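Local coordinates for protein Rik1-associated factor 1 (Schizosaccharomyces pombe, PDB 4O9D) that serves as a WD-repeat component of the Clr4 methyltransferase complex, which ubiquitylates and methylates histone H3 to establish heterochromatin, at residues A[235-240]-A[249-254]; A[279-284]-A[293-298]; A[300-305]-A[351-356]; A[315-320]-A[361-366]. One frame throughout, in Å; residues are numbered along the deposited sequence.

All four contacts lie in three consecutive blades of the eight-bladed beta-propeller, the WD-repeat part of the protein. Contacts 1 and 2 are the inner hairpins of two adjoining blades; their centres are about 8 Å apart and they touch through Asn253, which bonds to Ile281 and Asp280. Contact 3 shares the second of these blades, with Ser296 and Thr302 hydrogen-bonded between strands, and passes to the third. Contact 4 joins the same pair of blades farther out, its centre about 6 Å from that of contact 3, and the two meet where Thr353 bonds to Trp363. From contact 1 to contact 4 the centres are about 21 Å apart, a progression from the inner strands towards the rim.

Contact 1. Residues A[235-240]-A[249-254]; sequences AFTSLY and VASSNT
An antiparallel hairpin joins residues 235-240 and 249-254, the innermost strand of a propeller blade and its neighbour, and a beta bulge shifts its register: Phe236 faces Ser252, but Ser238 faces Ser251. Paired backbone bonds hold both ends, Ala235 with Asn253 and Tyr240 with Val249. At the bulge, Thr237 N meets Ser251 O at 2.8 Å, nearly straight at 171°. Ser251 OG, set between its backbone N and carbonyl carbon (chi1 64°), donates to Thr237 OG1 at 2.7 Å; that hydroxyl is also bonded to Ile281 O of the next blade. Thr237 CG2 lies 3.5 Å from Asn253 ND2, the two side chains crossing at about a right angle, while the Asn253 amide bonds to Ile281 and Asp280. On the other face, Ser252 CB stands 3.8 Å above the centre of the Phe236 ring, a CH-pi contact. Ala250 CB touches the edge of that ring, 3.9 Å from Phe236 CD2, and also meets Leu239 CD2 at 3.5 Å. Replacing Phe236 by an alanine would probably open a gap beneath Ser252 CB and beside Leu185 of the preceding blade. This is the inner hairpin of a four-stranded blade in a WD40-type propeller.

Contact 2. Residues A[279-284]-A[293-298]; sequences KDINHA and VTSSGT
Ser296 O is gripped by two backbone N-H groups, Asn282 N at 2.9 Å and His283 N at 3.2 Å, both in its carbonyl plane. Two residues thus face one, a classic beta bulge in the antiparallel hairpin of the blade's two inner strands. Ser296 N returns a bond of 2.8 Å to His283 O, almost straight at 175°. His283 O also accepts a hydrogen bond from a water, which bonds to Thr294 OG1 and to Ser296 OG, the latter at 2.6 Å. Both hydroxyls have further partners, Thr285 and Thr302 respectively. At the far end Thr298 N bonds to Asp280 O, and a second water joins Asp280 N to Thr298 OG1. The Thr298 and Asp280 side chains cross at about a right angle, Thr298 CG2 3.4 Å from Asp280 CB. Ser295 OG, turned anti to the backbone N (chi1 172°), meets Ile281 CD1 at 3.3 Å and bonds to Gln278. Gly297 suits its place, since a beta carbon would lie 3.1 Å from Asp280 O. Asn282 ND2 is held by Ile339 O of the next blade. The carbonyls of Ser296 and His283 each take two bonds, so the bulge's polar atoms are met by backbone and water together.

Contact 3. Residues A[300-305]-A[351-356]; sequences NQTFVW and FVTGGS
Asn300 and Thr302 of one propeller blade meet Ser356, Thr353 and Phe351 of the next, at the interface where the third strand of WD 2 lies against the second strand of WD 3. The strands run nearly antiparallel but belong to separate sheets, so contact is made by side chains and one backbone N-H. Asn300 OD1 accepts from Ser356 N at 3.1 Å, an almost straight bond of 172° with the donor tilted slightly from the amide's carbonyl plane. Asn300 ND2 has a weak bond to Gly320 O. Gly355 is next to the acceptor, and a beta carbon there would run into Asn300 OD1. Thr302 sends CG2, anti to its backbone N, against Phe351 CE2 at 3.9 Å; the two side chains approach from opposite directions, and the ring of Trp344 also meets that of Phe351, planes at about 40°. Thr302 OG1 lies 4.0 Å from Thr353 CG2, and a water bridges the two hydroxyls, 2.7 Å from Thr302 OG1 and 3.3 Å from Thr353 OG1. A buried seam so built combines a directional bond from Ser356 N to the Asn300 side chain, a threonine-phenylalanine contact and a water that links polar networks of two blades.

Contact 4. Residues A[315-320]-A[361-366]; sequences SLLKHG and KVWDLR
Leu317 and Trp363 both hold CG anti to the carbonyl carbon (chi1 -43°), and their side chains pass alongside in opposite directions. Leu317 CB lies over the six-membered ring of Trp363 in a CH-pi contact, 3.6 Å from its centroid, and Leu317 CD2 reaches Trp363 CE3 at 3.7 Å. Lys318 O comes in the plane of the indole at its edge, 3.6 Å from Trp363 CH2. Beside this, Lys361 lays CD 3.6 Å above the centre of the His319 ring, a second CH-pi contact, before its chain bends at chi4 (-64°) and NZ bonds to Asn374. Trp363 and Asp364 form the Trp-Asp pair that names the WD repeat, and the bonds from Trp363 NE1 to Thr353, Thr353 to His319 and His319 to Asp357 make up the hydrogen-bonded tetrad known in WD40 blades. Asp364 OD1 accepts from Arg366 N in an Asx turn and forms a salt bridge with Arg366. A leucine in place of Trp363 would probably leave Thr353 without its indole donor and open a gap against Leu317. Leu365 CD1 extends the apolar patch, 4.2 Å from Leu317 CD2.

Contact 1. Residues A[235-240]-A[249-254]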
loop_
_atom_site.group_PDB
_atom_site.type_symbol
_atom_site.label_atom_id
_atom_site.label_comp_id
_atom_site.label_asym_id
_atom_site.label_seq_id
_atom_site.Cartn_x
_atom_site.Cartn_y
_atom_site.Cartn_z
ATOM N N ALA A 235 13.539 1.083 11.804
ATOM C CA ALA A 235 12.616 1.778 10.905
ATOM C C ALA A 235 11.753 0.758 10.177
ATOM O O ALA A 235 12.229 0.041 9.285
ATOM C CB ALA A 235 13.389 2.620 9.901
ATOM N N PHE A 236 10.480 0.714 10.532
ATOM C CA PHE A 236 9.565 -0.213 9.905
ATOM C C PHE A 236 9.102 0.308 8.556
ATOM O O PHE A 236 8.791 1.488 8.402
ATOM C CB PHE A 236 8.408 -0.551 10.840
ATOM C CG PHE A 236 8.813 -1.508 11.911
ATOM C CD1 PHE A 236 9.559 -1.074 12.995
ATOM C CD2 PHE A 236 8.517 -2.850 11.803
ATOM C CE1 PHE A 236 9.993 -1.970 13.953
ATOM C CE2 PHE A 236 8.948 -3.746 12.761
ATOM C CZ PHE A 236 9.680 -3.317 13.827
ATOM N N THR A 237 9.091 -0.606 7.589
ATOM C CA THR A 237 8.899 -0.282 6.195
ATOM C C THR A 237 7.639 -0.910 5.617
ATOM O O THR A 237 7.117 -0.423 4.633
ATOM C CB THR A 237 10.113 -0.736 5.323
ATOM O OG1 THR A 237 10.329 -2.159 5.442
ATOM C CG2 THR A 237 11.391 0.004 5.730
ATOM N N SER A 238 7.128 -1.979 6.216
ATOM C CA SER A 238 6.004 -2.641 5.586
ATOM C C SER A 238 5.248 -3.552 6.565
ATOM O O SER A 238 5.857 -4.163 7.414
ATOM C CB SER A 238 6.556 -3.456 4.402
ATOM O OG SER A 238 5.656 -4.439 3.990
ATOM N N LEU A 239 3.927 -3.628 6.416
ATOM C CA LEU A 239 3.044 -4.422 7.280
ATOM C C LEU A 239 2.121 -5.185 6.373
ATOM O O LEU A 239 1.562 -4.602 5.422
ATOM C CB LEU A 239 2.148 -3.510 8.158
ATOM C CG LEU A 239 2.731 -2.619 9.241
ATOM C CD1 LEU A 239 1.569 -1.895 10.021
ATOM C CD2 LEU A 239 3.559 -3.396 10.230
ATOM N N TYR A 240 1.951 -6.476 6.635
ATOM C CA TYR A 240 1.089 -7.277 5.781
ATOM C C TYR A 240 0.314 -8.276 6.631
ATOM O O TYR A 240 0.924 -9.073 7.330
ATOM C CB TYR A 240 1.926 -8.004 4.714
ATOM C CG TYR A 240 1.136 -8.870 3.785
ATOM C CD1 TYR A 240 0.689 -10.130 4.187
ATOM C CD2 TYR A 240 0.853 -8.455 2.488
ATOM C CE1 TYR A 240 -0.016 -10.958 3.313
ATOM C CE2 TYR A 240 0.143 -9.289 1.596
ATOM C CZ TYR A 240 -0.292 -10.532 2.027
ATOM O OH TYR A 240 -1.023 -11.337 1.184
ATOM N N VAL A 249 3.034 -9.931 9.162
ATOM C CA VAL A 249 4.467 -9.701 9.170
ATOM C C VAL A 249 4.706 -8.207 9.124
ATOM O O VAL A 249 3.905 -7.464 8.563
ATOM C CB VAL A 249 5.218 -10.349 7.978
ATOM C CG1 VAL A 249 5.327 -11.906 8.162
ATOM C CG2 VAL A 249 4.574 -9.963 6.623
ATOM N N ALA A 250 5.818 -7.794 9.715
ATOM C CA ALA A 250 6.299 -6.426 9.650
ATOM C C ALA A 250 7.770 -6.456 9.319
ATOM O O ALA A 250 8.517 -7.218 9.926
ATOM C CB ALA A 250 6.108 -5.752 10.960
ATOM N N SER A 251 8.202 -5.616 8.392
ATOM C CA SER A 251 9.620 -5.574 8.048
ATOM C C SER A 251 10.235 -4.263 8.516
ATOM O O SER A 251 9.577 -3.239 8.554
ATOM C CB SER A 251 9.826 -5.748 6.535
ATOM O OG SER A 251 9.230 -4.652 5.796
ATOM N N SER A 252 11.519 -4.293 8.862
ATOM C CA SER A 252 12.223 -3.071 9.186
ATOM C C SER A 252 13.623 -3.030 8.560
ATOM O O SER A 252 14.182 -4.068 8.202
ATOM C CB SER A 252 12.361 -2.955 10.710
ATOM O OG SER A 252 13.190 -4.025 11.191
ATOM N N ASN A 253 14.162 -1.814 8.433
ATOM C CA ASN A 253 15.575 -1.598 8.123
ATOM C C ASN A 253 16.292 -1.267 9.443
ATOM O O ASN A 253 15.713 -0.590 10.304
ATOM C CB ASN A 253 15.746 -0.425 7.137
ATOM C CG ASN A 253 15.111 -0.702 5.756
ATOM O OD1 ASN A 253 14.882 -1.850 5.384
ATOM N ND2 ASN A 253 14.822 0.356 5.017
ATOM N N THR A 254 17.531 -1.743 9.599
ATOM C CA THR A 254 18.288 -1.590 10.851
ATOM C C THR A 254 19.595 -0.867 10.546
ATOM O O THR A 254 19.809 -0.438 9.415
ATOM C CB THR A 254 18.578 -2.963 11.514
ATOM O OG1 THR A 254 19.662 -3.610 10.842
ATOM C CG2 THR A 254 17.348 -3.864 11.468
#

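Contact 2. Residues A[279-284]-A[293-298]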
loop_
_atom_site.group_PDB
_atom_site.type_symbol
_atom_site.label_atom_id
_atom_site.label_comp_id
_atom_site.label_asym_id
_atom_site.label_seq_id
_atom_site.Cartn_x
_atom_site.Cartn_y
_atom_site.Cartn_z
ATOM N N LYS A 279 19.601 -4.234 2.490
ATOM C CA LYS A 279 19.768 -3.049 3.298
ATOM C C LYS A 279 18.519 -2.165 3.296
ATOM O O LYS A 279 18.395 -1.280 4.140
ATOM C CB LYS A 279 20.984 -2.263 2.810
ATOM C CG LYS A 279 20.764 -1.563 1.495
ATOM C CD LYS A 279 22.067 -1.451 0.714
ATOM C CE LYS A 279 22.005 -0.323 -0.301
ATOM N NZ LYS A 279 23.331 0.358 -0.412
ATOM N N ASP A 280 17.590 -2.407 2.366
ATOM C CA ASP A 280 16.365 -1.615 2.313
ATOM C C ASP A 280 15.199 -2.494 1.885
ATOM O O ASP A 280 15.068 -2.827 0.701
ATOM C CB ASP A 280 16.526 -0.452 1.320
ATOM C CG ASP A 280 15.463 0.635 1.503
ATOM O OD1 ASP A 280 14.390 0.369 2.107
ATOM O OD2 ASP A 280 15.707 1.765 1.034
ATOM N N ILE A 281 14.341 -2.870 2.831
ATOM C CA ILE A 281 13.203 -3.720 2.489
ATOM C C ILE A 281 11.993 -2.846 2.122
ATOM O O ILE A 281 11.541 -1.988 2.923
ATOM C CB ILE A 281 12.807 -4.671 3.656
ATOM C CG1 ILE A 281 13.972 -5.565 4.088
ATOM C CG2 ILE A 281 11.603 -5.525 3.265
ATOM C CD1 ILE A 281 13.560 -6.543 5.222
ATOM N N ASN A 282 11.463 -3.056 0.917
ATOM C CA ASN A 282 10.272 -2.335 0.456
ATOM C C ASN A 282 8.974 -3.040 0.875
ATOM O O ASN A 282 8.005 -2.371 1.245
ATOM C CB ASN A 282 10.245 -2.202 -1.073
ATOM C CG ASN A 282 11.293 -1.232 -1.620
ATOM O OD1 ASN A 282 11.822 -0.387 -0.912
ATOM N ND2 ASN A 282 11.584 -1.362 -2.901
ATOM N N HIS A 283 8.937 -4.377 0.790
ATOM C CA HIS A 283 7.687 -5.115 1.016
ATOM C C HIS A 283 7.956 -6.486 1.623
ATOM O O HIS A 283 8.801 -7.239 1.113
ATOM C CB HIS A 283 6.914 -5.332 -0.308
ATOM C CG HIS A 283 6.517 -4.067 -0.999
ATOM N ND1 HIS A 283 5.501 -3.261 -0.538
ATOM C CD2 HIS A 283 7.012 -3.457 -2.108
ATOM C CE1 HIS A 283 5.392 -2.198 -1.321
ATOM N NE2 HIS A 283 6.284 -2.300 -2.290
ATOM N N ALA A 284 7.220 -6.817 2.682
ATOM C CA ALA A 284 7.213 -8.179 3.221
ATOM C C ALA A 284 5.820 -8.775 3.055
ATOM O O ALA A 284 4.821 -8.039 3.162
ATOM C CB ALA A 284 7.593 -8.157 4.692
ATOM N N VAL A 293 7.202 -16.733 4.022
ATOM C CA VAL A 293 7.415 -15.340 4.306
ATOM C C VAL A 293 8.400 -14.800 3.276
ATOM O O VAL A 293 9.335 -15.506 2.869
ATOM C CB VAL A 293 7.982 -15.204 5.718
ATOM C CG1 VAL A 293 8.417 -13.772 5.976
ATOM C CG2 VAL A 293 6.946 -15.729 6.732
ATOM N N THR A 294 8.175 -13.563 2.821
ATOM C CA THR A 294 9.003 -12.985 1.759
ATOM C C THR A 294 9.497 -11.605 2.147
ATOM O O THR A 294 8.882 -10.925 2.951
ATOM C CB THR A 294 8.205 -12.849 0.433
ATOM O OG1 THR A 294 7.264 -11.758 0.529
ATOM C CG2 THR A 294 7.474 -14.132 0.124
ATOM N N SER A 295 10.598 -11.187 1.534
ATOM C CA SER A 295 11.165 -9.860 1.749
ATOM C C SER A 295 11.712 -9.334 0.414
ATOM O O SER A 295 12.698 -9.879 -0.119
ATOM C CB SER A 295 12.310 -9.949 2.764
ATOM O OG SER A 295 12.990 -8.711 2.862
ATOM N N SER A 296 11.069 -8.311 -0.145
ATOM C CA SER A 296 11.484 -7.786 -1.447
ATOM C C SER A 296 12.163 -6.448 -1.251
ATOM O O SER A 296 11.644 -5.551 -0.559
ATOM C CB SER A 296 10.304 -7.617 -2.418
ATOM O OG SER A 296 9.483 -8.767 -2.505
ATOM N N GLY A 297 13.318 -6.271 -1.876
ATOM C CA GLY A 297 14.095 -5.085 -1.559
ATOM C C GLY A 297 14.488 -4.216 -2.715
ATOM O O GLY A 297 14.151 -4.488 -3.878
ATOM N N THR A 298 15.221 -3.160 -2.367
ATOM C CA THR A 298 15.802 -2.249 -3.345
ATOM C C THR A 298 16.941 -2.917 -4.085
ATOM O O THR A 298 17.429 -2.346 -5.062
ATOM C CB THR A 298 16.349 -0.949 -2.683
ATOM O OG1 THR A 298 17.471 -1.270 -1.840
ATOM C CG2 THR A 298 15.244 -0.250 -1.847
HETATM O O HOH W 1 17.976 -3.754 -0.457
HETATM O O HOH W 2 7.951 -9.461 -0.492
#

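Contact 3. Residues A[300-305]-A[351-356]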
loop_
_atom_site.group_PDB
_atom_site.type_symbol
_atom_site.label_atom_id
_atom_site.label_comp_id
_atom_site.label_asym_id
_atom_site.label_seq_id
_atom_site.Cartn_x
_atom_site.Cartn_y
_atom_site.Cartn_z
ATOM N N ASN A 300 16.420 -5.373 -5.839
ATOM C CA ASN A 300 15.727 -5.982 -6.960
ATOM C C ASN A 300 15.647 -7.503 -6.836
ATOM O O ASN A 300 15.701 -8.209 -7.834
ATOM C CB ASN A 300 16.430 -5.593 -8.271
ATOM C CG ASN A 300 15.452 -5.188 -9.374
ATOM O OD1 ASN A 300 14.316 -4.760 -9.111
ATOM N ND2 ASN A 300 15.895 -5.321 -10.625
ATOM N N GLN A 301 15.528 -8.028 -5.619
ATOM C CA GLN A 301 15.278 -9.465 -5.481
ATOM C C GLN A 301 14.456 -9.701 -4.226
ATOM O O GLN A 301 14.363 -8.812 -3.390
ATOM C CB GLN A 301 16.595 -10.251 -5.431
ATOM C CG GLN A 301 17.494 -9.882 -4.268
ATOM C CD GLN A 301 18.920 -10.385 -4.474
ATOM O OE1 GLN A 301 19.266 -10.884 -5.558
ATOM N NE2 GLN A 301 19.760 -10.240 -3.446
ATOM N N THR A 302 13.840 -10.881 -4.126
ATOM C CA THR A 302 12.962 -11.223 -3.003
ATOM C C THR A 302 13.501 -12.468 -2.318
ATOM O O THR A 302 13.656 -13.525 -2.971
ATOM C CB THR A 302 11.539 -11.553 -3.501
ATOM O OG1 THR A 302 10.947 -10.398 -4.114
ATOM C CG2 THR A 302 10.662 -12.062 -2.363
ATOM N N PHE A 303 13.816 -12.357 -1.030
ATOM C CA PHE A 303 14.160 -13.538 -0.234
ATOM C C PHE A 303 12.870 -14.222 0.231
ATOM O O PHE A 303 11.910 -13.545 0.563
ATOM C CB PHE A 303 15.050 -13.164 0.969
ATOM C CG PHE A 303 16.494 -12.894 0.598
ATOM C CD1 PHE A 303 16.870 -11.683 0.070
ATOM C CD2 PHE A 303 17.466 -13.875 0.765
ATOM C CE1 PHE A 303 18.175 -11.427 -0.269
ATOM C CE2 PHE A 303 18.775 -13.630 0.415
ATOM C CZ PHE A 303 19.130 -12.394 -0.099
ATOM N N VAL A 304 12.854 -15.553 0.230
ATOM C CA VAL A 304 11.703 -16.328 0.695
ATOM C C VAL A 304 12.119 -17.344 1.749
ATOM O O VAL A 304 13.158 -17.978 1.592
ATOM C CB VAL A 304 11.060 -17.093 -0.431
ATOM C CG1 VAL A 304 9.797 -17.812 0.089
ATOM C CG2 VAL A 304 10.714 -16.129 -1.592
ATOM N N TRP A 305 11.298 -17.495 2.800
ATOM C CA TRP A 305 11.563 -18.430 3.891
ATOM C C TRP A 305 10.365 -19.334 4.102
ATOM O O TRP A 305 9.226 -18.923 3.951
ATOM C CB TRP A 305 11.791 -17.688 5.228
ATOM C CG TRP A 305 13.013 -16.858 5.317
ATOM C CD1 TRP A 305 14.262 -17.275 5.691
ATOM C CD2 TRP A 305 13.121 -15.454 5.052
ATOM N NE1 TRP A 305 15.135 -16.217 5.661
ATOM C CE2 TRP A 305 14.461 -15.088 5.283
ATOM C CE3 TRP A 305 12.213 -14.471 4.646
ATOM C CZ2 TRP A 305 14.922 -13.780 5.123
ATOM C CZ3 TRP A 305 12.671 -13.164 4.485
ATOM C CH2 TRP A 305 14.015 -12.834 4.716
ATOM N N PHE A 351 2.953 -16.317 -6.685
ATOM C CA PHE A 351 3.502 -15.070 -6.164
ATOM C C PHE A 351 3.911 -14.224 -7.370
ATOM O O PHE A 351 4.383 -14.752 -8.386
ATOM C CB PHE A 351 4.703 -15.381 -5.254
ATOM C CG PHE A 351 5.327 -14.164 -4.588
ATOM C CD1 PHE A 351 4.574 -13.329 -3.762
ATOM C CD2 PHE A 351 6.682 -13.899 -4.742
ATOM C CE1 PHE A 351 5.161 -12.233 -3.148
ATOM C CE2 PHE A 351 7.291 -12.821 -4.107
ATOM C CZ PHE A 351 6.519 -11.975 -3.303
ATOM N N VAL A 352 3.686 -12.923 -7.271
ATOM C CA VAL A 352 3.955 -12.013 -8.358
ATOM C C VAL A 352 4.740 -10.782 -7.905
ATOM O O VAL A 352 4.318 -10.038 -6.994
ATOM C CB VAL A 352 2.633 -11.534 -9.023
ATOM C CG1 VAL A 352 2.937 -10.649 -10.209
ATOM C CG2 VAL A 352 1.783 -12.721 -9.429
ATOM N N THR A 353 5.847 -10.524 -8.590
ATOM C CA THR A 353 6.724 -9.438 -8.221
ATOM C C THR A 353 7.077 -8.581 -9.432
ATOM O O THR A 353 7.150 -9.071 -10.560
ATOM C CB THR A 353 8.014 -9.956 -7.518
ATOM O OG1 THR A 353 8.816 -10.720 -8.428
ATOM C CG2 THR A 353 7.668 -10.816 -6.327
ATOM N N GLY A 354 7.256 -7.290 -9.197
ATOM C CA GLY A 354 7.597 -6.367 -10.267
ATOM C C GLY A 354 8.759 -5.498 -9.866
ATOM O O GLY A 354 8.762 -4.897 -8.773
ATOM N N GLY A 355 9.749 -5.403 -10.750
ATOM C CA GLY A 355 10.981 -4.730 -10.389
ATOM C C GLY A 355 11.399 -3.622 -11.338
ATOM O O GLY A 355 10.642 -3.173 -12.207
ATOM N N SER A 356 12.624 -3.165 -11.154
ATOM C CA SER A 356 13.102 -2.017 -11.912
ATOM C C SER A 356 13.629 -2.411 -13.282
ATOM O O SER A 356 14.036 -1.534 -14.050
ATOM C CB SER A 356 14.159 -1.234 -11.121
ATOM O OG SER A 356 15.345 -1.988 -10.934
HETATM O O HOH W 3 11.583 -10.792 -6.723
#

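Contact 4. Residues A[315-320]-A[361-366]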
loop_
_atom_site.group_PDB
_atom_site.type_symbol
_atom_site.label_atom_id
_atom_site.label_comp_id
_atom_site.label_asym_id
_atom_site.label_seq_id
_atom_site.Cartn_x
_atom_site.Cartn_y
_atom_site.Cartn_z
ATOM N N SER A 315 14.534 -19.650 -0.910
ATOM C CA SER A 315 14.835 -19.290 -2.279
ATOM C C SER A 315 15.106 -17.807 -2.396
ATOM O O SER A 315 14.834 -17.027 -1.474
ATOM C CB SER A 315 13.667 -19.664 -3.189
ATOM O OG SER A 315 14.058 -19.545 -4.546
ATOM N N LEU A 316 15.656 -17.442 -3.544
ATOM C CA LEU A 316 15.982 -16.075 -3.863
ATOM C C LEU A 316 15.476 -15.800 -5.280
ATOM O O LEU A 316 15.922 -16.423 -6.265
ATOM C CB LEU A 316 17.476 -15.898 -3.746
ATOM C CG LEU A 316 18.058 -14.545 -4.120
ATOM C CD1 LEU A 316 17.154 -13.449 -3.704
ATOM C CD2 LEU A 316 19.422 -14.416 -3.450
ATOM N N LEU A 317 14.505 -14.899 -5.370
ATOM C CA LEU A 317 13.784 -14.653 -6.609
ATOM C C LEU A 317 14.263 -13.347 -7.217
ATOM O O LEU A 317 13.875 -12.271 -6.744
ATOM C CB LEU A 317 12.294 -14.530 -6.319
ATOM C CG LEU A 317 11.671 -15.540 -5.349
ATOM C CD1 LEU A 317 10.238 -15.075 -5.137
ATOM C CD2 LEU A 317 11.717 -16.973 -5.896
ATOM N N LYS A 318 15.075 -13.434 -8.270
ATOM C CA LYS A 318 15.800 -12.273 -8.771
ATOM C C LYS A 318 15.146 -11.577 -9.969
ATOM O O LYS A 318 14.578 -12.218 -10.841
ATOM C CB LYS A 318 17.211 -12.696 -9.168
ATOM C CG LYS A 318 18.096 -13.083 -8.003
ATOM C CD LYS A 318 19.393 -13.751 -8.496
ATOM C CE LYS A 318 20.497 -13.630 -7.443
ATOM N NZ LYS A 318 21.776 -14.289 -7.833
ATOM N N HIS A 319 15.253 -10.255 -10.023
ATOM C CA HIS A 319 14.938 -9.557 -11.266
ATOM C C HIS A 319 16.230 -9.159 -11.966
ATOM O O HIS A 319 17.322 -9.326 -11.427
ATOM C CB HIS A 319 14.074 -8.321 -11.021
ATOM C CG HIS A 319 12.620 -8.632 -10.860
ATOM N ND1 HIS A 319 11.661 -8.225 -11.767
ATOM C CD2 HIS A 319 11.966 -9.335 -9.910
ATOM C CE1 HIS A 319 10.480 -8.659 -11.372
ATOM N NE2 HIS A 319 10.636 -9.336 -10.253
ATOM N N GLY A 320 16.093 -8.588 -13.150
ATOM C CA GLY A 320 17.241 -8.273 -13.974
ATOM C C GLY A 320 17.755 -6.861 -13.815
ATOM O O GLY A 320 17.371 -6.123 -12.908
ATOM N N LYS A 361 7.197 -10.664 -12.868
ATOM C CA LYS A 361 7.574 -12.073 -12.896
ATOM C C LYS A 361 6.602 -12.880 -12.044
ATOM O O LYS A 361 6.120 -12.384 -11.004
ATOM C CB LYS A 361 9.021 -12.235 -12.412
ATOM C CG LYS A 361 10.049 -11.711 -13.441
ATOM C CD LYS A 361 11.477 -11.813 -12.947
ATOM C CE LYS A 361 12.457 -11.454 -14.085
ATOM N NZ LYS A 361 12.341 -12.450 -15.205
ATOM N N VAL A 362 6.292 -14.097 -12.506
ATOM C CA VAL A 362 5.347 -14.981 -11.813
ATOM C C VAL A 362 6.150 -16.166 -11.244
ATOM O O VAL A 362 6.976 -16.745 -11.965
ATOM C CB VAL A 362 4.211 -15.498 -12.744
ATOM C CG1 VAL A 362 3.234 -16.397 -11.984
ATOM C CG2 VAL A 362 3.451 -14.328 -13.416
ATOM N N TRP A 363 5.917 -16.496 -9.965
ATOM C CA TRP A 363 6.675 -17.524 -9.258
ATOM C C TRP A 363 5.772 -18.546 -8.558
ATOM O O TRP A 363 4.727 -18.177 -8.012
ATOM C CB TRP A 363 7.573 -16.892 -8.186
ATOM C CG TRP A 363 8.319 -15.635 -8.592
ATOM C CD1 TRP A 363 7.868 -14.354 -8.512
ATOM C CD2 TRP A 363 9.668 -15.560 -9.098
ATOM N NE1 TRP A 363 8.851 -13.472 -8.943
ATOM C CE2 TRP A 363 9.960 -14.190 -9.310
ATOM C CE3 TRP A 363 10.656 -16.525 -9.389
ATOM C CZ2 TRP A 363 11.194 -13.748 -9.798
ATOM C CZ3 TRP A 363 11.888 -16.086 -9.887
ATOM C CH2 TRP A 363 12.144 -14.708 -10.085
ATOM N N ASP A 364 6.173 -19.826 -8.567
ATOM C CA ASP A 364 5.523 -20.848 -7.723
ATOM C C ASP A 364 6.552 -21.446 -6.757
ATOM O O ASP A 364 7.440 -22.192 -7.163
ATOM C CB ASP A 364 4.897 -21.966 -8.538
ATOM C CG ASP A 364 3.978 -22.842 -7.702
ATOM O OD1 ASP A 364 4.247 -23.018 -6.488
ATOM O OD2 ASP A 364 2.966 -23.328 -8.243
ATOM N N LEU A 365 6.426 -21.098 -5.482
ATOM C CA LEU A 365 7.453 -21.437 -4.480
ATOM C C LEU A 365 7.463 -22.925 -4.141
ATOM O O LEU A 365 8.351 -23.426 -3.437
ATOM C CB LEU A 365 7.243 -20.588 -3.221
ATOM C CG LEU A 365 7.884 -19.202 -3.313
ATOM C CD1 LEU A 365 9.425 -19.336 -3.323
ATOM C CD2 LEU A 365 7.415 -18.435 -4.535
ATOM N N ARG A 366 6.491 -23.642 -4.670
ATOM C CA ARG A 366 6.412 -25.073 -4.431
ATOM C C ARG A 366 7.205 -25.861 -5.508
ATOM O O ARG A 366 7.317 -27.088 -5.444
ATOM C CB ARG A 366 4.941 -25.488 -4.388
ATOM C CG ARG A 366 4.089 -24.630 -3.426
ATOM C CD ARG A 366 2.593 -24.891 -3.591
ATOM N NE ARG A 366 2.048 -24.304 -4.819
ATOM C CZ ARG A 366 0.859 -24.618 -5.338
ATOM N NH1 ARG A 366 0.080 -25.520 -4.750
ATOM N NH2 ARG A 366 0.441 -24.042 -6.451
#